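Local coordinates for protein pseudoperoxidase (Leishmania major, PDB 5VIA) that binds heme b, whose iron is held by two axial protein ligands, in a peroxidase-family fold, and is regarded as a pseudoperoxidase, at residues P103-I107 against W266-Q271; G145-E151 against S272-K276; A197-V203 against P216-V222. All coordinates share one frame; numbering follows the deposited sequence. Where two conformers were deposited one is given.

Interaction 1 (P103-I107 against W266-Q271)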
ATOM      1  N   PRO A 103       1.849   5.923  11.648  1.00 30.18           N
ATOM      2  CA  PRO A 103       0.797   6.790  12.184  1.00 29.02           C
ATOM      3  C   PRO A 103      -0.567   6.234  11.799  1.00 29.02           C
ATOM      4  O   PRO A 103      -0.905   6.207  10.612  1.00 27.86           O
ATOM      5  CB  PRO A 103       1.056   8.131  11.480  1.00 30.87           C
ATOM      6  CG  PRO A 103       1.732   7.764  10.191  1.00 30.78           C
ATOM      7  CD  PRO A 103       2.546   6.522  10.492  1.00 30.00           C
ATOM      8  N   TYR A 104      -1.347   5.804  12.788  1.00 34.66           N
ATOM      9  CA  TYR A 104      -2.631   5.160  12.507  1.00 33.34           C
ATOM     10  C   TYR A 104      -3.756   5.663  13.410  1.00 33.03           C
ATOM     11  O   TYR A 104      -4.914   5.288  13.222  1.00 36.48           O
ATOM     12  CB  TYR A 104      -2.500   3.646  12.683  1.00 33.58           C
ATOM     13  CG  TYR A 104      -2.412   3.252  14.134  1.00 34.57           C
ATOM     14  CD1 TYR A 104      -1.201   3.275  14.802  1.00 33.65           C
ATOM     15  CD2 TYR A 104      -3.549   2.876  14.844  1.00 36.28           C
ATOM     16  CE1 TYR A 104      -1.118   2.934  16.122  1.00 34.41           C
ATOM     17  CE2 TYR A 104      -3.469   2.540  16.170  1.00 35.67           C
ATOM     18  CZ  TYR A 104      -2.251   2.563  16.795  1.00 35.51           C
ATOM     19  OH  TYR A 104      -2.165   2.224  18.109  1.00 38.26           O
ATOM     20  N   GLU A 105      -3.415   6.478  14.401  1.00 34.80           N
ATOM     21  CA  GLU A 105      -4.367   6.869  15.443  1.00 36.95           C
ATOM     22  C   GLU A 105      -5.596   7.622  14.923  1.00 38.02           C
ATOM     23  O   GLU A 105      -6.724   7.336  15.328  1.00 38.22           O
ATOM     24  CB  GLU A 105      -3.659   7.683  16.532  1.00 39.88           C
ATOM     25  CG  GLU A 105      -2.706   6.875  17.431  1.00 44.15           C
ATOM     26  CD  GLU A 105      -1.274   6.771  16.894  1.00 45.47           C
ATOM     27  OE1 GLU A 105      -1.051   6.985  15.677  1.00 40.89           O
ATOM     28  OE2 GLU A 105      -0.366   6.468  17.710  1.00 48.62           O
ATOM     29  N   ALA A 106      -5.369   8.588  14.035  1.00 31.53           N
ATOM     30  CA  ALA A 106      -6.458   9.317  13.387  1.00 31.77           C
ATOM     31  C   ALA A 106      -7.227   8.431  12.413  1.00 31.16           C
ATOM     32  O   ALA A 106      -8.450   8.540  12.300  1.00 31.49           O
ATOM     33  CB  ALA A 106      -5.922  10.540  12.668  1.00 32.07           C
ATOM     34  N   ILE A 107      -6.519   7.560  11.695  1.00 31.71           N
ATOM     35  CA  ILE A 107      -7.185   6.636  10.777  1.00 29.63           C
ATOM     36  C   ILE A 107      -8.156   5.757  11.560  1.00 29.39           C
ATOM     37  O   ILE A 107      -9.294   5.543  11.140  1.00 28.98           O
ATOM     38  CB  ILE A 107      -6.192   5.708  10.046  1.00 28.87           C
ATOM     39  CG1 ILE A 107      -5.121   6.504   9.295  1.00 28.08           C
ATOM     40  CG2 ILE A 107      -6.932   4.816   9.076  1.00 27.86           C
ATOM     41  CD1 ILE A 107      -3.983   5.622   8.722  1.00 26.37           C
ATOM     42  N   TRP A 266       3.876  15.206   7.333  1.00 28.89           N
ATOM     43  CA  TRP A 266       3.679  13.957   6.611  1.00 29.46           C
ATOM     44  C   TRP A 266       2.651  13.056   7.297  1.00 27.01           C
ATOM     45  O   TRP A 266       1.775  12.501   6.627  1.00 25.87           O
ATOM     46  CB  TRP A 266       4.987  13.183   6.386  1.00 28.72           C
ATOM     47  CG  TRP A 266       4.675  11.774   5.951  1.00 27.46           C
ATOM     48  CD1 TRP A 266       4.279  11.365   4.710  1.00 24.50           C
ATOM     49  CD2 TRP A 266       4.669  10.602   6.782  1.00 27.95           C
ATOM     50  NE1 TRP A 266       4.052  10.003   4.713  1.00 25.97           N
ATOM     51  CE2 TRP A 266       4.282   9.516   5.973  1.00 26.69           C
ATOM     52  CE3 TRP A 266       4.968  10.372   8.129  1.00 27.02           C
ATOM     53  CZ2 TRP A 266       4.175   8.220   6.470  1.00 24.60           C
ATOM     54  CZ3 TRP A 266       4.873   9.083   8.620  1.00 27.95           C
ATOM     55  CH2 TRP A 266       4.481   8.023   7.794  1.00 27.34           C
ATOM     56  N   ARG A 267       2.747  12.904   8.620  1.00 28.76           N
ATOM     57  CA  ARG A 267       1.803  12.037   9.337  1.00 28.49           C
ATOM     58  C   ARG A 267       0.346  12.473   9.147  1.00 31.83           C
ATOM     59  O   ARG A 267      -0.564  11.642   9.003  1.00 25.87           O
ATOM     60  CB  ARG A 267       2.129  11.978  10.828  1.00 32.08           C
ATOM     61  CG  ARG A 267       3.358  11.131  11.159  1.00 35.09           C
ATOM     62  CD  ARG A 267       3.436  10.815  12.649  1.00 41.37           C
ATOM     63  NE  ARG A 267       3.605  12.007  13.469  1.00 48.08           N
ATOM     64  CZ  ARG A 267       4.760  12.377  14.018  1.00 52.27           C
ATOM     65  NH1 ARG A 267       5.848  11.641  13.831  1.00 53.61           N
ATOM     66  NH2 ARG A 267       4.831  13.478  14.756  1.00 51.24           N
ATOM     67  N   GLU A 268       0.126  13.781   9.143  1.00 34.54           N
ATOM     68  CA  GLU A 268      -1.222  14.313   8.959  1.00 33.90           C
ATOM     69  C   GLU A 268      -1.766  13.945   7.585  1.00 30.35           C
ATOM     70  O   GLU A 268      -2.882  13.426   7.460  1.00 29.87           O
ATOM     71  CB  GLU A 268      -1.205  15.834   9.113  1.00 33.20           C
ATOM     72  CG  GLU A 268      -2.540  16.480   8.820  1.00 39.46           C
ATOM     73  CD  GLU A 268      -2.444  17.988   8.757  1.00 43.75           C
ATOM     74  OE1 GLU A 268      -2.966  18.651   9.682  1.00 46.27           O
ATOM     75  OE2 GLU A 268      -1.851  18.506   7.780  1.00 39.33           O
ATOM     76  N   GLN A 269      -0.966  14.209   6.556  1.00 27.36           N
ATOM     77  CA  GLN A 269      -1.364  13.945   5.174  1.00 26.74           C
ATOM     78  C   GLN A 269      -1.514  12.442   4.900  1.00 26.44           C
ATOM     79  O   GLN A 269      -2.397  12.017   4.147  1.00 23.13           O
ATOM     80  CB  GLN A 269      -0.345  14.584   4.226  1.00 24.66           C
ATOM     81  CG  GLN A 269      -0.295  16.109   4.360  1.00 28.25           C
ATOM     82  CD  GLN A 269      -1.608  16.746   3.942  1.00 31.80           C
ATOM     83  OE1 GLN A 269      -2.206  16.339   2.943  1.00 29.27           O
ATOM     84  NE2 GLN A 269      -2.071  17.747   4.703  1.00 33.43           N
ATOM     85  N   PHE A 270      -0.652  11.643   5.522  1.00 28.12           N
ATOM     86  CA  PHE A 270      -0.703  10.195   5.356  1.00 22.50           C
ATOM     87  C   PHE A 270      -2.031   9.644   5.848  1.00 23.74           C
ATOM     88  O   PHE A 270      -2.683   8.862   5.161  1.00 23.77           O
ATOM     89  CB  PHE A 270       0.446   9.521   6.142  1.00 24.70           C
ATOM     90  CG  PHE A 270       0.396   8.017   6.102  1.00 24.26           C
ATOM     91  CD1 PHE A 270       0.899   7.328   5.015  1.00 22.40           C
ATOM     92  CD2 PHE A 270      -0.174   7.293   7.147  1.00 28.10           C
ATOM     93  CE1 PHE A 270       0.845   5.933   4.962  1.00 24.31           C
ATOM     94  CE2 PHE A 270      -0.227   5.896   7.108  1.00 24.63           C
ATOM     95  CZ  PHE A 270       0.288   5.222   6.012  1.00 23.47           C
ATOM     96  N   GLN A 271      -2.432  10.045   7.046  1.00 23.90           N
ATOM     97  CA  GLN A 271      -3.630   9.477   7.645  1.00 24.65           C
ATOM     98  C   GLN A 271      -4.853   9.939   6.881  1.00 24.41           C
ATOM     99  O   GLN A 271      -5.796   9.170   6.676  1.00 24.38           O
ATOM    100  CB  GLN A 271      -3.711   9.820   9.141  1.00 26.21           C
ATOM    101  CG  GLN A 271      -2.543   9.210   9.942  1.00 28.04           C
ATOM    102  CD  GLN A 271      -2.678   9.407  11.433  1.00 31.15           C
ATOM    103  OE1 GLN A 271      -3.347   8.628  12.109  1.00 32.64           O
ATOM    104  NE2 GLN A 271      -2.030  10.440  11.959  1.00 31.62           N
TER
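Pro-103 lays its ring against the aromatic side chains of Trp-266 and Phe-270, crossing each at about a right angle. Its CG meets Phe-270 CD2 at 3.6 Å, and its CD lies 3.6 Å from Trp-266 CH2. The CB corner rests on the aliphatic part of Arg-267, with Arg-267 CD 3.8 Å away. Proline suits the place: it offers a compact block of methylenes and has no backbone N-H to bury. Its carbonyl O, buried without a hydrogen-bond partner, lies at the edge of the Phe-270 ring.

Gln-271 supplies the polar half. With CG anti to its carbonyl carbon (chi1 -63°) and the chain extended beyond, its OE1 arrives at the N-terminal end of helix 105-109. There Gln-271 OE1 accepts a bent hydrogen bond from Ala-106 N (2.8 Å, 132°). A weak one comes to Gln-271 OE1 from Ile-107 N (3.4 Å). The small methyl of Ala-106 lets the amide in close, while Ile-107 CG1 packs on Gln-271 CB at 3.6 Å.

Helix 105-109 therefore packs on helix 263-279 and also meets helix 85-99, where Ile-107 touches Ile-94 and Ile-97; Trp-266 NE1 ties helix 263-279 to Ala-154 O of helix 149-155.

Interaction 2 (G145-E151 against S272-K276)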
ATOM      1  N   GLY A 145     -10.194   7.988  -4.195  1.00 28.82           N
ATOM      2  CA  GLY A 145     -11.045   8.791  -3.332  1.00 28.72           C
ATOM      3  C   GLY A 145     -10.998  10.288  -3.625  1.00 29.90           C
ATOM      4  O   GLY A 145     -11.601  11.079  -2.905  1.00 32.60           O
ATOM      5  N   GLY A 146     -10.285  10.679  -4.676  1.00 22.32           N
ATOM      6  CA  GLY A 146     -10.080  12.086  -4.968  1.00 22.74           C
ATOM      7  C   GLY A 146      -9.041  12.681  -4.037  1.00 25.02           C
ATOM      8  O   GLY A 146      -9.345  13.591  -3.257  1.00 24.31           O
ATOM      9  N   LEU A 147      -7.818  12.154  -4.113  1.00 24.86           N
ATOM     10  CA  LEU A 147      -6.716  12.627  -3.284  1.00 24.68           C
ATOM     11  C   LEU A 147      -6.099  13.905  -3.856  1.00 25.13           C
ATOM     12  O   LEU A 147      -6.059  14.083  -5.083  1.00 25.38           O
ATOM     13  CB  LEU A 147      -5.615  11.550  -3.213  1.00 23.82           C
ATOM     14  CG  LEU A 147      -5.974  10.143  -2.759  1.00 24.53           C
ATOM     15  CD1 LEU A 147      -4.688   9.364  -2.490  1.00 23.91           C
ATOM     16  CD2 LEU A 147      -6.782  10.206  -1.517  1.00 25.99           C
ATOM     17  N   THR A 148      -5.614  14.782  -2.974  1.00 22.83           N
ATOM     18  CA  THR A 148      -4.808  15.938  -3.378  1.00 23.41           C
ATOM     19  C   THR A 148      -3.415  15.414  -3.720  1.00 22.51           C
ATOM     20  O   THR A 148      -3.094  14.256  -3.408  1.00 22.22           O
ATOM     21  CB  THR A 148      -4.624  16.936  -2.228  1.00 23.37           C
ATOM     22  OG1 THR A 148      -3.906  16.285  -1.163  1.00 23.63           O
ATOM     23  CG2 THR A 148      -5.976  17.439  -1.709  1.00 24.15           C
ATOM     24  N   GLU A 149      -2.570  16.251  -4.318  1.00 31.33           N
ATOM     25  CA  GLU A 149      -1.212  15.788  -4.604  1.00 31.55           C
ATOM     26  C   GLU A 149      -0.431  15.503  -3.315  1.00 31.50           C
ATOM     27  O   GLU A 149       0.354  14.553  -3.249  1.00 32.13           O
ATOM     28  CB  GLU A 149      -0.441  16.733  -5.545  1.00 32.17           C
ATOM     29  CG  GLU A 149       0.915  16.107  -5.938  1.00 37.25           C
ATOM     30  CD  GLU A 149       1.618  16.787  -7.091  1.00 40.34           C
ATOM     31  OE1 GLU A 149       1.760  18.027  -7.066  1.00 41.85           O
ATOM     32  OE2 GLU A 149       2.048  16.068  -8.025  1.00 41.75           O
ATOM     33  N   ALA A 150      -0.672  16.302  -2.280  1.00 25.36           N
ATOM     34  CA  ALA A 150      -0.050  16.069  -0.974  1.00 26.36           C
ATOM     35  C   ALA A 150      -0.399  14.683  -0.421  1.00 25.70           C
ATOM     36  O   ALA A 150       0.470  13.973   0.099  1.00 25.56           O
ATOM     37  CB  ALA A 150      -0.467  17.154   0.007  1.00 26.81           C
ATOM     38  N   GLU A 151      -1.668  14.297  -0.543  1.00 23.36           N
ATOM     39  CA  GLU A 151      -2.122  12.995  -0.066  1.00 22.94           C
ATOM     40  C   GLU A 151      -1.527  11.860  -0.900  1.00 24.37           C
ATOM     41  O   GLU A 151      -1.123  10.826  -0.348  1.00 23.46           O
ATOM     42  CB  GLU A 151      -3.658  12.930  -0.053  1.00 24.09           C
ATOM     43  CG  GLU A 151      -4.298  13.704   1.116  1.00 25.66           C
ATOM     44  CD  GLU A 151      -5.783  13.999   0.913  1.00 28.31           C
ATOM     45  OE1 GLU A 151      -6.258  13.978  -0.246  1.00 25.05           O
ATOM     46  OE2 GLU A 151      -6.476  14.280   1.921  1.00 28.11           O
ATOM     47  N   SER A 272      -4.828  11.186   6.430  1.00 25.74           N
ATOM     48  CA  SER A 272      -5.928  11.690   5.626  1.00 27.37           C
ATOM     49  C   SER A 272      -6.042  10.930   4.300  1.00 26.42           C
ATOM     50  O   SER A 272      -7.138  10.541   3.879  1.00 26.29           O
ATOM     51  CB  SER A 272      -5.759  13.193   5.387  1.00 29.83           C
ATOM     52  OG  SER A 272      -6.661  13.613   4.391  1.00 33.00           O
ATOM     53  N   ALA A 273      -4.904  10.706   3.647  1.00 26.04           N
ATOM     54  CA  ALA A 273      -4.880   9.941   2.402  1.00 24.00           C
ATOM     55  C   ALA A 273      -5.328   8.500   2.616  1.00 26.07           C
ATOM     56  O   ALA A 273      -6.117   7.956   1.828  1.00 24.59           O
ATOM     57  CB  ALA A 273      -3.477   9.955   1.796  1.00 22.89           C
ATOM     58  N   PHE A 274      -4.805   7.866   3.662  1.00 25.26           N
ATOM     59  CA  PHE A 274      -5.079   6.442   3.851  1.00 23.29           C
ATOM     60  C   PHE A 274      -6.558   6.236   4.126  1.00 23.74           C
ATOM     61  O   PHE A 274      -7.182   5.316   3.601  1.00 23.05           O
ATOM     62  CB  PHE A 274      -4.214   5.850   4.972  1.00 24.02           C
ATOM     63  CG  PHE A 274      -4.055   4.360   4.877  1.00 22.11           C
ATOM     64  CD1 PHE A 274      -5.022   3.515   5.399  1.00 25.52           C
ATOM     65  CD2 PHE A 274      -2.947   3.800   4.256  1.00 25.25           C
ATOM     66  CE1 PHE A 274      -4.887   2.127   5.314  1.00 24.93           C
ATOM     67  CE2 PHE A 274      -2.808   2.399   4.167  1.00 24.82           C
ATOM     68  CZ  PHE A 274      -3.786   1.577   4.693  1.00 22.40           C
ATOM     69  N   THR A 275      -7.135   7.114   4.938  1.00 22.60           N
ATOM     70  CA  THR A 275      -8.569   7.069   5.173  1.00 25.24           C
ATOM     71  C   THR A 275      -9.394   7.234   3.884  1.00 25.49           C
ATOM     72  O   THR A 275     -10.329   6.459   3.648  1.00 25.61           O
ATOM     73  CB  THR A 275      -8.979   8.105   6.248  1.00 28.26           C
ATOM     74  OG1 THR A 275      -8.563   7.622   7.531  1.00 29.24           O
ATOM     75  CG2 THR A 275     -10.496   8.318   6.260  1.00 26.51           C
ATOM     76  N   LYS A 276      -9.079   8.226   3.052  1.00 25.07           N
ATOM     77  CA  LYS A 276      -9.782   8.384   1.772  0.68 24.76           C
ATOM     78  C   LYS A 276      -9.653   7.118   0.926  1.00 23.77           C
ATOM     79  O   LYS A 276     -10.616   6.668   0.302  1.00 23.33           O
ATOM     80  CB  LYS A 276      -9.218   9.558   0.970  0.68 25.05           C
ATOM     81  CG  LYS A 276      -9.631  10.964   1.418  0.68 31.05           C
ATOM     82  CD  LYS A 276      -9.176  11.974   0.343  0.68 34.00           C
ATOM     83  CE  LYS A 276      -9.610  13.423   0.595  0.68 34.80           C
ATOM     84  NZ  LYS A 276      -8.995  14.367  -0.421  0.68 25.73           N
TER
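Glu-151 and Lys-276 form the salt bridge at the heart of this contact, their side chains crossing at about a right angle. Lys-276 NZ approaches OE1 of Glu-151 at 2.8 Å on its syn lone pair, and the same ammonium group donates to Gly-146 O at 3.0 Å. An extended lysine has the length to span from its own helix to both acceptors. Lys-276 was modelled in two conformers, and these bonds belong to one of them.

Two further hydrogen bonds reach the carboxylate. Ser-272 OG donates to Glu-151 OE2 (2.6 Å), arriving on the anti side and 22° out of the carboxylate plane. The Thr-148 backbone N gives Glu-151 OE1 a second, nearly straight bond (2.9 Å, 167°), from the anti side too and likewise tilted out of the carboxylate plane. Held through both oxygens, the carboxylate has little freedom to rotate, and the nearby lysine would probably stabilise its negative charge.

Apolar packing fills in beside the charges. Leu-147 and Lys-276 slide past each other in opposite directions, with Leu-147 CD2 3.5 Å from Lys-276 CD, so the lysine's methylenes serve as an apolar surface. Ala-273 is small enough to let the chains close up, its CB lying 3.5 Å from Glu-151 CB and 3.3 Å from Glu-151 O. At Gly-145, phi 110° would jam a CB against the preceding carbonyl, and the CB would also run into Lys-276 O, so glycine lets the loop lie this close to helix 263-279.

Thr-148 OG1 in turn accepts from Glu-151 N, completing a capping box at the start of helix 149-155. Lys-276 and Ser-272 bind the same carboxylate from helix 263-279, so the capping box also joins the two helices, at the beginning of the helix that leads toward the axial heme ligand His-159.

Interaction 3 (A197-V203 against P216-V222)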
ATOM      1  N   ALA A 197      21.905   7.940  -8.068  1.00 47.79           N
ATOM      2  CA  ALA A 197      22.692   6.701  -8.104  1.00 48.87           C
ATOM      3  C   ALA A 197      21.889   5.478  -8.549  1.00 47.89           C
ATOM      4  O   ALA A 197      22.451   4.400  -8.753  1.00 49.50           O
ATOM      5  CB  ALA A 197      23.362   6.437  -6.757  1.00 47.00           C
ATOM      6  N   PHE A 198      20.582   5.638  -8.698  1.00 44.14           N
ATOM      7  CA  PHE A 198      19.740   4.544  -9.172  1.00 44.06           C
ATOM      8  C   PHE A 198      20.081   4.147 -10.614  1.00 47.44           C
ATOM      9  O   PHE A 198      20.224   5.004 -11.493  1.00 49.99           O
ATOM     10  CB  PHE A 198      18.265   4.921  -9.049  1.00 41.48           C
ATOM     11  CG  PHE A 198      17.700   4.727  -7.667  1.00 41.19           C
ATOM     12  CD1 PHE A 198      17.213   3.490  -7.271  1.00 39.74           C
ATOM     13  CD2 PHE A 198      17.649   5.777  -6.768  1.00 41.03           C
ATOM     14  CE1 PHE A 198      16.679   3.309  -6.007  1.00 40.14           C
ATOM     15  CE2 PHE A 198      17.112   5.601  -5.501  1.00 40.45           C
ATOM     16  CZ  PHE A 198      16.631   4.368  -5.121  1.00 38.45           C
ATOM     17  N   ALA A 199      20.230   2.846 -10.847  1.00 44.57           N
ATOM     18  CA  ALA A 199      20.571   2.338 -12.173  1.00 42.71           C
ATOM     19  C   ALA A 199      19.518   1.319 -12.596  1.00 42.54           C
ATOM     20  O   ALA A 199      18.870   0.710 -11.742  1.00 42.63           O
ATOM     21  CB  ALA A 199      21.961   1.717 -12.167  1.00 43.45           C
ATOM     22  N   PRO A 200      19.314   1.160 -13.914  1.00 47.30           N
ATOM     23  CA  PRO A 200      18.350   0.178 -14.429  1.00 47.09           C
ATOM     24  C   PRO A 200      18.633  -1.214 -13.881  1.00 47.20           C
ATOM     25  O   PRO A 200      19.792  -1.596 -13.792  1.00 47.34           O
ATOM     26  CB  PRO A 200      18.608   0.198 -15.937  1.00 48.90           C
ATOM     27  CG  PRO A 200      19.088   1.573 -16.209  1.00 50.83           C
ATOM     28  CD  PRO A 200      19.868   2.005 -14.986  1.00 49.51           C
ATOM     29  N   LEU A 201      17.587  -1.948 -13.511  1.00 47.18           N
ATOM     30  CA  LEU A 201      17.744  -3.308 -13.002  1.00 47.29           C
ATOM     31  C   LEU A 201      17.077  -4.288 -13.951  1.00 48.02           C
ATOM     32  O   LEU A 201      15.903  -4.129 -14.300  1.00 46.92           O
ATOM     33  CB  LEU A 201      17.123  -3.443 -11.606  1.00 44.26           C
ATOM     34  CG  LEU A 201      17.072  -4.852 -11.004  1.00 45.67           C
ATOM     35  CD1 LEU A 201      18.459  -5.326 -10.622  1.00 44.64           C
ATOM     36  CD2 LEU A 201      16.137  -4.909  -9.802  1.00 45.43           C
ATOM     37  N   THR A 202      17.822  -5.297 -14.383  1.00 47.96           N
ATOM     38  CA  THR A 202      17.234  -6.343 -15.203  1.00 49.33           C
ATOM     39  C   THR A 202      16.722  -7.435 -14.287  1.00 48.22           C
ATOM     40  O   THR A 202      17.482  -7.995 -13.502  1.00 48.49           O
ATOM     41  CB  THR A 202      18.253  -6.952 -16.172  1.00 52.47           C
ATOM     42  OG1 THR A 202      18.647  -5.968 -17.134  1.00 54.41           O
ATOM     43  CG2 THR A 202      17.645  -8.139 -16.902  1.00 53.69           C
ATOM     44  N   VAL A 203      15.433  -7.734 -14.367  1.00 45.26           N
ATOM     45  CA  VAL A 203      14.902  -8.859 -13.615  1.00 45.41           C
ATOM     46  C   VAL A 203      14.927 -10.073 -14.539  1.00 49.57           C
ATOM     47  O   VAL A 203      14.215 -10.111 -15.541  1.00 51.38           O
ATOM     48  CB  VAL A 203      13.483  -8.573 -13.074  1.00 43.49           C
ATOM     49  CG1 VAL A 203      12.969  -9.748 -12.273  1.00 42.16           C
ATOM     50  CG2 VAL A 203      13.494  -7.325 -12.205  1.00 43.25           C
ATOM     51  N   PRO A 216       9.224  -7.152 -14.887  1.00 40.36           N
ATOM     52  CA  PRO A 216       9.206  -5.689 -14.975  1.00 38.17           C
ATOM     53  C   PRO A 216      10.481  -5.136 -15.609  1.00 42.02           C
ATOM     54  O   PRO A 216      11.574  -5.718 -15.455  1.00 42.15           O
ATOM     55  CB  PRO A 216       9.058  -5.242 -13.511  1.00 38.46           C
ATOM     56  CG  PRO A 216       9.467  -6.390 -12.689  1.00 39.32           C
ATOM     57  CD  PRO A 216       9.214  -7.634 -13.495  1.00 39.64           C
ATOM     58  N   GLN A 217      10.335  -4.029 -16.331  1.00 45.62           N
ATOM     59  CA  GLN A 217      11.430  -3.463 -17.105  1.00 46.55           C
ATOM     60  C   GLN A 217      11.823  -2.078 -16.617  1.00 46.22           C
ATOM     61  O   GLN A 217      12.808  -1.511 -17.084  1.00 48.86           O
ATOM     62  CB  GLN A 217      11.031  -3.381 -18.579  1.00 48.34           C
ATOM     63  CG  GLN A 217      10.518  -4.685 -19.185  1.00 52.92           C
ATOM     64  CD  GLN A 217      10.189  -4.547 -20.666  1.00 58.42           C
ATOM     65  OE1 GLN A 217      10.068  -3.435 -21.187  1.00 59.63           O
ATOM     66  NE2 GLN A 217      10.042  -5.678 -21.351  1.00 60.82           N
ATOM     67  N   THR A 218      11.051  -1.532 -15.681  1.00 33.08           N
ATOM     68  CA  THR A 218      11.252  -0.159 -15.246  1.00 34.94           C
ATOM     69  C   THR A 218      11.803  -0.093 -13.829  1.00 34.51           C
ATOM     70  O   THR A 218      11.874   0.985 -13.234  1.00 35.01           O
ATOM     71  CB  THR A 218       9.927   0.642 -15.275  1.00 32.70           C
ATOM     72  OG1 THR A 218       9.151   0.290 -14.131  1.00 32.23           O
ATOM     73  CG2 THR A 218       9.135   0.323 -16.540  1.00 33.81           C
ATOM     74  N   LEU A 219      12.176  -1.234 -13.267  1.00 37.87           N
ATOM     75  CA  LEU A 219      12.730  -1.201 -11.920  1.00 38.05           C
ATOM     76  C   LEU A 219      14.137  -0.628 -11.945  1.00 38.86           C
ATOM     77  O   LEU A 219      14.904  -0.871 -12.883  1.00 42.11           O
ATOM     78  CB  LEU A 219      12.710  -2.575 -11.261  1.00 35.95           C
ATOM     79  CG  LEU A 219      11.349  -3.239 -11.035  1.00 37.21           C
ATOM     80  CD1 LEU A 219      11.530  -4.554 -10.286  1.00 36.19           C
ATOM     81  CD2 LEU A 219      10.371  -2.334 -10.294  1.00 35.80           C
ATOM     82  N   ARG A 220      14.464   0.168 -10.934  1.00 43.78           N
ATOM     83  CA  ARG A 220      15.816   0.689 -10.816  1.00 45.67           C
ATOM     84  C   ARG A 220      16.358   0.378  -9.433  1.00 44.64           C
ATOM     85  O   ARG A 220      15.601   0.070  -8.508  1.00 43.47           O
ATOM     86  CB  ARG A 220      15.873   2.186 -11.125  1.00 46.26           C
ATOM     87  CG  ARG A 220      15.481   2.541 -12.560  1.00 47.29           C
ATOM     88  CD  ARG A 220      15.920   3.955 -12.900  1.00 50.19           C
ATOM     89  NE  ARG A 220      15.308   4.475 -14.122  1.00 51.91           N
ATOM     90  CZ  ARG A 220      14.885   5.733 -14.260  1.00 54.75           C
ATOM     91  NH1 ARG A 220      15.007   6.591 -13.253  1.00 53.93           N
ATOM     92  NH2 ARG A 220      14.335   6.141 -15.400  1.00 55.46           N
ATOM     93  N   CYS A 221      17.672   0.466  -9.295  1.00 43.86           N
ATOM     94  CA  CYS A 221      18.334  -0.182  -8.183  1.00 45.06           C
ATOM     95  C   CYS A 221      19.525   0.616  -7.669  1.00 45.93           C
ATOM     96  O   CYS A 221      20.308   1.165  -8.453  1.00 46.05           O
ATOM     97  CB  CYS A 221      18.806  -1.562  -8.646  1.00 49.32           C
ATOM     98  SG  CYS A 221      19.655  -2.531  -7.409  1.00 48.40           S
ATOM     99  N   VAL A 222      19.643   0.686  -6.345  1.00 39.70           N
ATOM    100  CA  VAL A 222      20.878   1.116  -5.705  1.00 40.07           C
ATOM    101  C   VAL A 222      21.254   0.100  -4.627  1.00 40.06           C
ATOM    102  O   VAL A 222      20.376  -0.524  -4.024  1.00 39.40           O
ATOM    103  CB  VAL A 222      20.773   2.540  -5.112  1.00 42.38           C
ATOM    104  CG1 VAL A 222      19.905   2.560  -3.861  1.00 41.32           C
ATOM    105  CG2 VAL A 222      22.153   3.080  -4.805  1.00 44.06           C
TER
HETATM  106  O   HOH W   1      13.236  -3.798 -14.225  1.00 35.70           O
HETATM  107  O   HOH W   2      13.822  -6.806 -16.561  1.00 44.13           O
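Phe-198 presents one ring face to Val-222, whose CG1 sits 4.2 Å from the ring centroid and 24° off the normal, a CH-pi contact displaced toward the rim. At the ring's edge, near its plane, lie Cys-221 N and Arg-220 C, so the phenyl group runs beside the backbone of the neighbouring strand. Val-222 reaches the face because its CG1 takes the position between backbone N and carbonyl carbon (chi1 72°). Phe-190 of helix 186-194 touches both residues, and Leu-244 adds further packing on Phe-198.

The strands themselves run antiparallel. Ala-199 and Cys-221 form a hydrogen-bonded pair, with Ala-199 N donating to Cys-221 O (2.9 Å) and Cys-221 N to Ala-199 O (2.7 Å); Leu-201 N to Leu-219 O (3.0 Å) continues the ladder. Pro-200 falls opposite Arg-220 in a non-hydrogen-bonded pair, where a residue lacking an N-H costs the pairing nothing. Leu-201 CB packs on Cys-221 CB at 3.9 Å, and further along Val-203 CG2 meets Leu-219 CD1 at 3.9 Å.

Beyond Leu-201 the backbones draw apart and two waters carry the hydrogen bonding, while side chains still touch. Water 1 accepts from Leu-219 N and donates to Leu-201 O (2.7 Å) and to Pro-216 O; water 2 links Val-203 N with Pro-216 O. Polar backbone atoms are thereby satisfied where direct pairing stops.

Strand 199-200 is one edge of a small antiparallel sheet, with 219-224 in the middle and 235-240 at the other edge. Such a minor beta element within a mainly helical body is consistent with the heme peroxidase fold, as in cytochrome c peroxidase. Here it borders the heme pocket, the Leu-219 side chain lying about 5 Å from the heme.

How the interactions relate
Following the chain from the N terminus, residues 103-107 come first, and interaction 1 closes its long loop when 266-271 returns to them. Segment 145-151 follows and pairs with 272-276, so interactions 1 and 2 cross. Between their openings and closings, 197-203 and 216-222 form interaction 3, a short hairpin-like loop lying wholly inside both long ones. Interactions 1 and 2 share helix 263-279, on which they fasten helices 105-109 and 149-155 respectively; they touch directly, for instance where Ile-107 packs on Phe-274. Interaction 3 belongs to the separate small sheet, its nearest atoms about 17 Å from those of either other contact.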